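Local coordinates for putative endonuclease/exonuclease/phosphatase family protein (Bacteroides vulgatus ATCC 8482, PDB 3G6S) that probably cleaves phosphodiester bonds in nucleic acids, as a hydrolase of the endonuclease/exonuclease/phosphatase family with a DNase I-like fold, at residues P166-G171 and I226-Q231; I131-N136 and E160-R165; L153-I158 and F190-A195. All blocks are in the same frame, centred on the assembly; numbering follows the deposited sequence.

Contact 1 of 3, residues P166-G171 and I226-Q231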
# COMPACT_ATOMS: atom_id res chain seq x y z
N PRO A 166 -2.55 -13.44 -11.00
CA PRO A 166 -2.96 -12.13 -10.49
C PRO A 166 -2.11 -11.61 -9.34
O PRO A 166 -1.79 -12.33 -8.39
CB PRO A 166 -4.41 -12.37 -10.08
CG PRO A 166 -4.86 -13.41 -11.02
CD PRO A 166 -3.69 -14.36 -11.03
N ALA A 167 -1.74 -10.33 -9.44
CA ALA A 167 -0.92 -9.66 -8.44
C ALA A 167 -1.33 -8.20 -8.35
O ALA A 167 -1.66 -7.57 -9.35
CB ALA A 167 0.54 -9.77 -8.82
N VAL A 168 -1.29 -7.66 -7.14
CA VAL A 168 -1.65 -6.28 -6.95
C VAL A 168 -0.60 -5.62 -6.07
O VAL A 168 -0.24 -6.12 -5.00
CB VAL A 168 -3.03 -6.15 -6.29
CG1 VAL A 168 -3.41 -4.69 -6.16
CG2 VAL A 168 -4.06 -6.91 -7.12
N VAL A 169 -0.11 -4.49 -6.56
CA VAL A 169 0.90 -3.72 -5.85
C VAL A 169 0.29 -2.42 -5.38
O VAL A 169 -0.33 -1.68 -6.16
CB VAL A 169 2.08 -3.38 -6.77
CG1 VAL A 169 3.06 -2.46 -6.02
CG2 VAL A 169 2.76 -4.66 -7.24
N THR A 170 0.47 -2.14 -4.10
CA THR A 170 -0.02 -0.91 -3.50
C THR A 170 1.12 -0.24 -2.77
O THR A 170 2.16 -0.86 -2.50
CB THR A 170 -1.15 -1.18 -2.47
OG1 THR A 170 -0.67 -2.07 -1.45
CG2 THR A 170 -2.36 -1.77 -3.14
N GLY A 171 0.92 1.03 -2.44
CA GLY A 171 1.94 1.75 -1.70
C GLY A 171 2.02 3.23 -1.98
O GLY A 171 1.27 3.78 -2.80
N ILE A 226 -2.38 2.10 -6.90
CA ILE A 226 -2.75 0.70 -6.87
C ILE A 226 -2.47 0.18 -8.28
O ILE A 226 -3.10 0.62 -9.25
CB ILE A 226 -4.24 0.49 -6.53
CG1 ILE A 226 -4.52 0.98 -5.11
CG2 ILE A 226 -4.59 -1.00 -6.66
CD1 ILE A 226 -5.96 0.78 -4.65
N PHE A 227 -1.52 -0.73 -8.41
CA PHE A 227 -1.19 -1.29 -9.71
C PHE A 227 -1.64 -2.74 -9.79
O PHE A 227 -1.50 -3.49 -8.82
CB PHE A 227 0.32 -1.20 -9.96
CG PHE A 227 0.82 0.20 -10.11
CD1 PHE A 227 0.54 0.93 -11.26
CD2 PHE A 227 1.57 0.80 -9.09
CE1 PHE A 227 0.99 2.24 -11.40
CE2 PHE A 227 2.02 2.10 -9.22
CZ PHE A 227 1.73 2.83 -10.38
N VAL A 228 -2.17 -3.14 -10.94
CA VAL A 228 -2.64 -4.51 -11.12
C VAL A 228 -2.22 -5.14 -12.44
O VAL A 228 -2.08 -4.44 -13.44
CB VAL A 228 -4.17 -4.60 -11.03
CG1 VAL A 228 -4.67 -4.02 -9.71
CG2 VAL A 228 -4.80 -3.88 -12.21
N THR A 229 -2.05 -6.45 -12.44
CA THR A 229 -1.68 -7.16 -13.66
C THR A 229 -2.85 -7.10 -14.65
O THR A 229 -4.01 -7.01 -14.24
CB THR A 229 -1.26 -8.60 -13.34
OG1 THR A 229 -2.15 -9.16 -12.36
CG2 THR A 229 0.16 -8.60 -12.77
N PRO A 230 -2.57 -7.14 -15.96
CA PRO A 230 -3.60 -7.06 -17.02
C PRO A 230 -4.86 -7.93 -16.92
O PRO A 230 -5.89 -7.58 -17.50
CB PRO A 230 -2.80 -7.30 -18.30
CG PRO A 230 -1.67 -8.16 -17.85
CD PRO A 230 -1.27 -7.57 -16.52
N GLN A 231 -4.78 -9.03 -16.19
CA GLN A 231 -5.91 -9.96 -16.02
C GLN A 231 -6.98 -9.45 -15.05
O GLN A 231 -8.17 -9.69 -15.25
CB GLN A 231 -5.37 -11.29 -15.51
CG GLN A 231 -4.30 -11.12 -14.44
CD GLN A 231 -3.46 -12.35 -14.26
OE1 GLN A 231 -2.34 -12.29 -13.74
NE2 GLN A 231 -3.99 -13.50 -14.68

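Contact 2 of 3, residues I131-N136 and E160-R165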
# COMPACT_ATOMS: atom_id res chain seq x y z
N ILE A 131 -5.69 -18.16 -6.37
CA ILE A 131 -4.38 -17.74 -5.89
C ILE A 131 -4.00 -16.40 -6.51
O ILE A 131 -4.21 -16.17 -7.70
CB ILE A 131 -3.29 -18.79 -6.24
CG1 ILE A 131 -3.36 -19.97 -5.28
CG2 ILE A 131 -1.91 -18.17 -6.15
CD1 ILE A 131 -4.52 -20.87 -5.55
N PHE A 132 -3.46 -15.52 -5.69
CA PHE A 132 -3.03 -14.21 -6.16
C PHE A 132 -1.98 -13.66 -5.24
O PHE A 132 -1.72 -14.21 -4.18
CB PHE A 132 -4.20 -13.23 -6.25
CG PHE A 132 -4.95 -13.05 -4.97
CD1 PHE A 132 -5.94 -13.96 -4.59
CD2 PHE A 132 -4.74 -11.92 -4.18
CE1 PHE A 132 -6.72 -13.74 -3.45
CE2 PHE A 132 -5.51 -11.70 -3.03
CZ PHE A 132 -6.50 -12.61 -2.67
N MSE A 133 -1.37 -12.56 -5.64
CA MSE A 133 -0.34 -11.99 -4.80
C MSE A 133 -0.57 -10.53 -4.50
O MSE A 133 -1.11 -9.78 -5.32
CB MSE A 133 1.01 -12.18 -5.45
CG MSE A 133 2.16 -11.63 -4.64
SE MSE A 133 3.79 -11.76 -5.62
CE MSE A 133 4.98 -11.97 -4.13
N ALA A 134 -0.16 -10.14 -3.31
CA ALA A 134 -0.28 -8.76 -2.88
C ALA A 134 1.11 -8.28 -2.49
O ALA A 134 1.84 -8.97 -1.78
CB ALA A 134 -1.22 -8.66 -1.70
N VAL A 135 1.45 -7.09 -2.96
CA VAL A 135 2.74 -6.49 -2.64
C VAL A 135 2.45 -5.06 -2.21
O VAL A 135 1.77 -4.32 -2.91
CB VAL A 135 3.70 -6.49 -3.85
CG1 VAL A 135 5.04 -5.85 -3.46
CG2 VAL A 135 3.94 -7.92 -4.31
N ASN A 136 2.95 -4.69 -1.03
CA ASN A 136 2.76 -3.37 -0.46
C ASN A 136 4.12 -2.76 -0.20
O ASN A 136 4.98 -3.39 0.40
CB ASN A 136 2.00 -3.47 0.85
CG ASN A 136 1.65 -2.12 1.40
OD1 ASN A 136 1.07 -1.29 0.69
ND2 ASN A 136 1.98 -1.88 2.67
N GLU A 160 8.77 -13.98 -9.92
CA GLU A 160 9.46 -15.05 -9.21
C GLU A 160 8.50 -15.85 -8.34
O GLU A 160 8.48 -17.08 -8.41
CB GLU A 160 10.56 -14.46 -8.33
CG GLU A 160 11.35 -15.48 -7.51
CD GLU A 160 12.27 -14.82 -6.49
OE1 GLU A 160 13.01 -13.88 -6.87
OE2 GLU A 160 12.26 -15.26 -5.31
N ILE A 161 7.70 -15.15 -7.55
CA ILE A 161 6.76 -15.79 -6.64
C ILE A 161 5.46 -16.31 -7.23
O ILE A 161 5.11 -17.47 -7.02
CB ILE A 161 6.38 -14.85 -5.48
CG1 ILE A 161 7.54 -14.71 -4.49
CG2 ILE A 161 5.15 -15.38 -4.74
CD1 ILE A 161 8.72 -13.93 -5.02
N VAL A 162 4.75 -15.47 -7.96
CA VAL A 162 3.46 -15.90 -8.50
C VAL A 162 3.43 -16.01 -10.03
O VAL A 162 2.41 -16.37 -10.61
CB VAL A 162 2.32 -14.96 -8.01
CG1 VAL A 162 2.17 -13.75 -8.94
CG2 VAL A 162 1.03 -15.73 -7.91
N GLY A 163 4.55 -15.70 -10.67
CA GLY A 163 4.61 -15.80 -12.12
C GLY A 163 3.64 -14.88 -12.84
O GLY A 163 3.70 -13.66 -12.68
N GLU A 164 2.75 -15.47 -13.64
CA GLU A 164 1.77 -14.69 -14.40
C GLU A 164 0.37 -14.69 -13.77
O GLU A 164 -0.61 -14.30 -14.42
CB GLU A 164 1.69 -15.22 -15.83
CG GLU A 164 1.63 -16.73 -15.91
CD GLU A 164 1.45 -17.22 -17.34
OE1 GLU A 164 2.18 -16.74 -18.23
OE2 GLU A 164 0.58 -18.10 -17.56
N ARG A 165 0.28 -15.13 -12.53
CA ARG A 165 -0.98 -15.16 -11.80
C ARG A 165 -1.26 -13.75 -11.26
O ARG A 165 -0.34 -12.95 -11.08
CB ARG A 165 -0.90 -16.19 -10.67
CG ARG A 165 -0.95 -17.64 -11.16
CD ARG A 165 -0.65 -18.65 -10.06
NE ARG A 165 0.77 -18.65 -9.73
CZ ARG A 165 1.33 -19.40 -8.78
NH1 ARG A 165 0.58 -20.23 -8.05
NH2 ARG A 165 2.64 -19.33 -8.59

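Contact 3 of 3, residues L153-I158 and F190-A195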
# COMPACT_ATOMS: atom_id res chain seq x y z
N LEU A 153 12.69 -4.11 -9.30
CA LEU A 153 12.89 -5.17 -8.32
C LEU A 153 11.56 -5.84 -7.98
O LEU A 153 11.47 -7.06 -7.90
CB LEU A 153 13.53 -4.58 -7.07
CG LEU A 153 13.60 -5.45 -5.81
CD1 LEU A 153 14.38 -6.72 -6.08
CD2 LEU A 153 14.24 -4.65 -4.69
N ILE A 154 10.52 -5.03 -7.78
CA ILE A 154 9.21 -5.56 -7.45
C ILE A 154 8.69 -6.44 -8.59
O ILE A 154 8.19 -7.54 -8.34
CB ILE A 154 8.22 -4.41 -7.17
CG1 ILE A 154 8.60 -3.73 -5.85
CG2 ILE A 154 6.77 -4.94 -7.10
CD1 ILE A 154 7.86 -2.44 -5.58
N ILE A 155 8.83 -5.97 -9.82
CA ILE A 155 8.38 -6.76 -10.96
C ILE A 155 9.06 -8.12 -10.97
O ILE A 155 8.39 -9.14 -11.13
CB ILE A 155 8.65 -6.04 -12.31
CG1 ILE A 155 7.79 -4.78 -12.42
CG2 ILE A 155 8.36 -6.98 -13.47
CD1 ILE A 155 7.84 -4.10 -13.77
N ARG A 156 10.37 -8.15 -10.77
CA ARG A 156 11.10 -9.42 -10.75
C ARG A 156 10.65 -10.36 -9.63
O ARG A 156 10.75 -11.58 -9.77
CB ARG A 156 12.61 -9.17 -10.62
CG ARG A 156 13.21 -8.40 -11.78
CD ARG A 156 14.70 -8.67 -11.86
NE ARG A 156 15.40 -8.29 -10.64
CZ ARG A 156 15.74 -7.04 -10.33
NH1 ARG A 156 15.45 -6.05 -11.16
NH2 ARG A 156 16.39 -6.78 -9.20
N LYS A 157 10.17 -9.79 -8.52
CA LYS A 157 9.71 -10.59 -7.39
C LYS A 157 8.31 -11.13 -7.64
O LYS A 157 7.95 -12.21 -7.16
CB LYS A 157 9.72 -9.76 -6.12
CG LYS A 157 11.08 -9.13 -5.81
CD LYS A 157 12.14 -10.16 -5.43
CE LYS A 157 11.85 -10.77 -4.06
NZ LYS A 157 12.96 -11.62 -3.57
N ILE A 158 7.50 -10.38 -8.39
CA ILE A 158 6.15 -10.83 -8.70
C ILE A 158 6.25 -12.01 -9.66
O ILE A 158 5.51 -12.98 -9.52
CB ILE A 158 5.30 -9.73 -9.36
CG1 ILE A 158 4.92 -8.67 -8.32
CG2 ILE A 158 4.05 -10.33 -9.98
CD1 ILE A 158 4.28 -7.41 -8.94
N PHE A 190 6.61 -6.36 -18.52
CA PHE A 190 5.66 -7.01 -17.62
C PHE A 190 4.65 -5.90 -17.34
O PHE A 190 4.94 -4.95 -16.60
CB PHE A 190 6.38 -7.45 -16.33
CG PHE A 190 5.49 -8.15 -15.34
CD1 PHE A 190 4.73 -7.43 -14.42
CD2 PHE A 190 5.40 -9.54 -15.32
CE1 PHE A 190 3.90 -8.07 -13.50
CE2 PHE A 190 4.57 -10.21 -14.40
CZ PHE A 190 3.82 -9.48 -13.49
N VAL A 191 3.49 -6.00 -17.99
CA VAL A 191 2.43 -5.01 -17.89
C VAL A 191 1.81 -4.86 -16.50
O VAL A 191 1.49 -5.85 -15.83
CB VAL A 191 1.28 -5.31 -18.89
CG1 VAL A 191 0.19 -4.24 -18.78
CG2 VAL A 191 1.83 -5.34 -20.32
N MSE A 192 1.64 -3.61 -16.10
CA MSE A 192 1.05 -3.23 -14.82
C MSE A 192 0.16 -2.04 -15.10
O MSE A 192 0.63 -1.00 -15.55
CB MSE A 192 2.15 -2.84 -13.84
CG MSE A 192 3.04 -4.00 -13.45
SE MSE A 192 2.58 -4.69 -11.70
CE MSE A 192 4.18 -4.11 -10.79
N LYS A 193 -1.13 -2.20 -14.85
CA LYS A 193 -2.08 -1.13 -15.10
C LYS A 193 -2.28 -0.27 -13.84
O LYS A 193 -2.17 -0.74 -12.72
CB LYS A 193 -3.43 -1.72 -15.52
CG LYS A 193 -3.36 -2.71 -16.67
CD LYS A 193 -3.11 -2.03 -18.02
CE LYS A 193 -3.25 -3.05 -19.16
NZ LYS A 193 -3.18 -2.45 -20.52
N ASP A 194 -2.56 1.01 -14.05
CA ASP A 194 -2.81 1.91 -12.93
C ASP A 194 -4.31 1.74 -12.66
O ASP A 194 -5.13 2.16 -13.47
CB ASP A 194 -2.50 3.34 -13.34
CG ASP A 194 -2.88 4.35 -12.27
OD1 ASP A 194 -3.67 4.00 -11.37
OD2 ASP A 194 -2.41 5.50 -12.36
N ALA A 195 -4.66 1.12 -11.54
CA ALA A 195 -6.08 0.88 -11.23
C ALA A 195 -6.94 2.14 -11.31
O ALA A 195 -8.12 2.06 -11.64
CB ALA A 195 -6.21 0.25 -9.84

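Contact 1 of 3, residues P166-G171 and I226-Q231
V169 and F227 face each other as a hydrogen-bonded antiparallel pair, with strands 167-171 and 226-228 running 4.7 Å apart at their axes and their directions 164° from each other. These are two inner strands of one of the two sheets that make up the DNase I-like sandwich. The pair is closed in both directions: F227 N gives its hydrogen to V169 O over 2.7 Å, and V169 N gives its own to F227 O over 2.8 Å. One step on, V168 and V228 form the non-hydrogen-bonded pair.

The side chains alternate between two surroundings. V168, T170, I226 and V228 turn into the space between the sheets, where V168 and T170 lie on W6, T170 and I226 on T8, I226 on A256 and V168 on L258. Here V168 CG1 lies 3.8 Å from V228 CG1, the two valines leaving the sheet together, and the same methyl of V168 meets I226 CG2 at 3.9 Å. V169 and F227 go to the opposite face, where V169 packs against I154 and I158 of helix 144-161 and F227 meets the ring of F173 edge to face.

Where the strand pairing runs out, T229 takes over with its side chain. A chi1 of 42° sets OG1 between its own N and carbonyl carbon, within 3.2 Å of A167 N, which donates to it; the return bond from T229 N to A167 O is weak. A valine in its place would probably leave A167 N without this acceptor, and the strand end less firmly tied. Beyond it the side chain of Q231 runs crosswise to the ring of P166. The methyl branch of T229 lies against A167, CG2 standing 4.1 Å from A167 CB.

Contact 2 of 3, residues I131-N136 and E160-R165
M133 and I131 of the strand pack against I161, V162 and R165 in what is mainly an apolar contact within a beta-alpha-beta unit: strand 131-138, helix 144-161 and strand 167-172, whose two strands are parallel neighbours in one sheet of the DNase I-like fold. The helix ends at this point, and the chain turns back to begin the second strand.

M133, a selenomethionine, does most of the reaching. With CG opposite the backbone N (chi1 -180°) the chain runs straight out from the strand and bends only at its last torsion, which lays SE and CE roughly perpendicular to the side chain of I161. CE sits 3.5 Å from I161 CG2 and equally near I161 CB, while SE is 4.0 Å from that methyl. Nearer the strand, M133 CB rests against V162 CB at 4.0 Å. W120 of strand 117-125 touches both M133 and I161, so this end of the helix is also packed against the next strand of the sheet.

The turn itself is a type II' from V162 to R165, with G163 at positive phi in its second position. Its shape is gripped by one acceptor: V162 O takes R165 N over 3.1 Å and R165 NE over 2.9 Å, the two donors arriving from opposite faces of the carbonyl plane. With the bend at chi3 (-74°), that second bond holds the arginine back beside the turn and limits how its guanidinium can swing. I131 runs along R165 in the same sense, and its methyl CG2 comes within 3.7 Å of R165 NH1.

Contact 3 of 3, residues L153-I158 and F190-A195
F190 and M192 are thrown toward I155 and I158 by quite different torsions. In F190 the ring carbon CG stands opposite the backbone N (chi1 -179°), carrying the phenyl straight out alongside the helix. M192, a selenomethionine, starts with CG beside its backbone N and then bends at both chi2 (-102°) and chi3 (-111°), which swings the CE methyl round to the two isoleucines.

The helix meets them with branches one turn apart. The side chains of I155 and F190 pass each other head to tail, I155 CG2 lying 3.5 Å from F190 CB and nearly as close to the first ring carbon. I158 comes in roughly perpendicular to the phenylalanine side chain, its CG2 reaching the far end of the ring at F190 CZ, 3.6 Å away. The phenyl thus has a methyl at its root and another at its end. I158 and M192 meet tip to tip, CD1 to CE, at 3.8 Å, and I155 CG1 lies 4.0 Å from that same CE.

The cluster rests on strand 167-172, whose V169 touches M192 as well as I154 and I158, while F190 also packs on T229 just past strand 224-228. The loop at 190-192 thereby fills in beside helix 144-161 over the sheet, before the chain enters strand 193-194, at one edge of that sheet.

In the fold
All three contacts belong to one sheet and the helix lying on it. Strands 131-138, 167-172, 224-228 and 193-194 stand next to one another in that order: contact 1 joins the middle pair, contact 2 ties the first to the end of helix 144-161, and contact 3 brings the same helix against the loop leading into the last. Their centres are close, about 9 Å between contacts 1 and 2, about 7 Å between 1 and 3, and about 10 Å between 2 and 3. Both segments of contact 2 come earlier in the sequence than those of contact 1, whereas contact 3 interleaves with both. Local and distant chain segments are thus knitted into one outer helix-on-sheet layer of the sandwich.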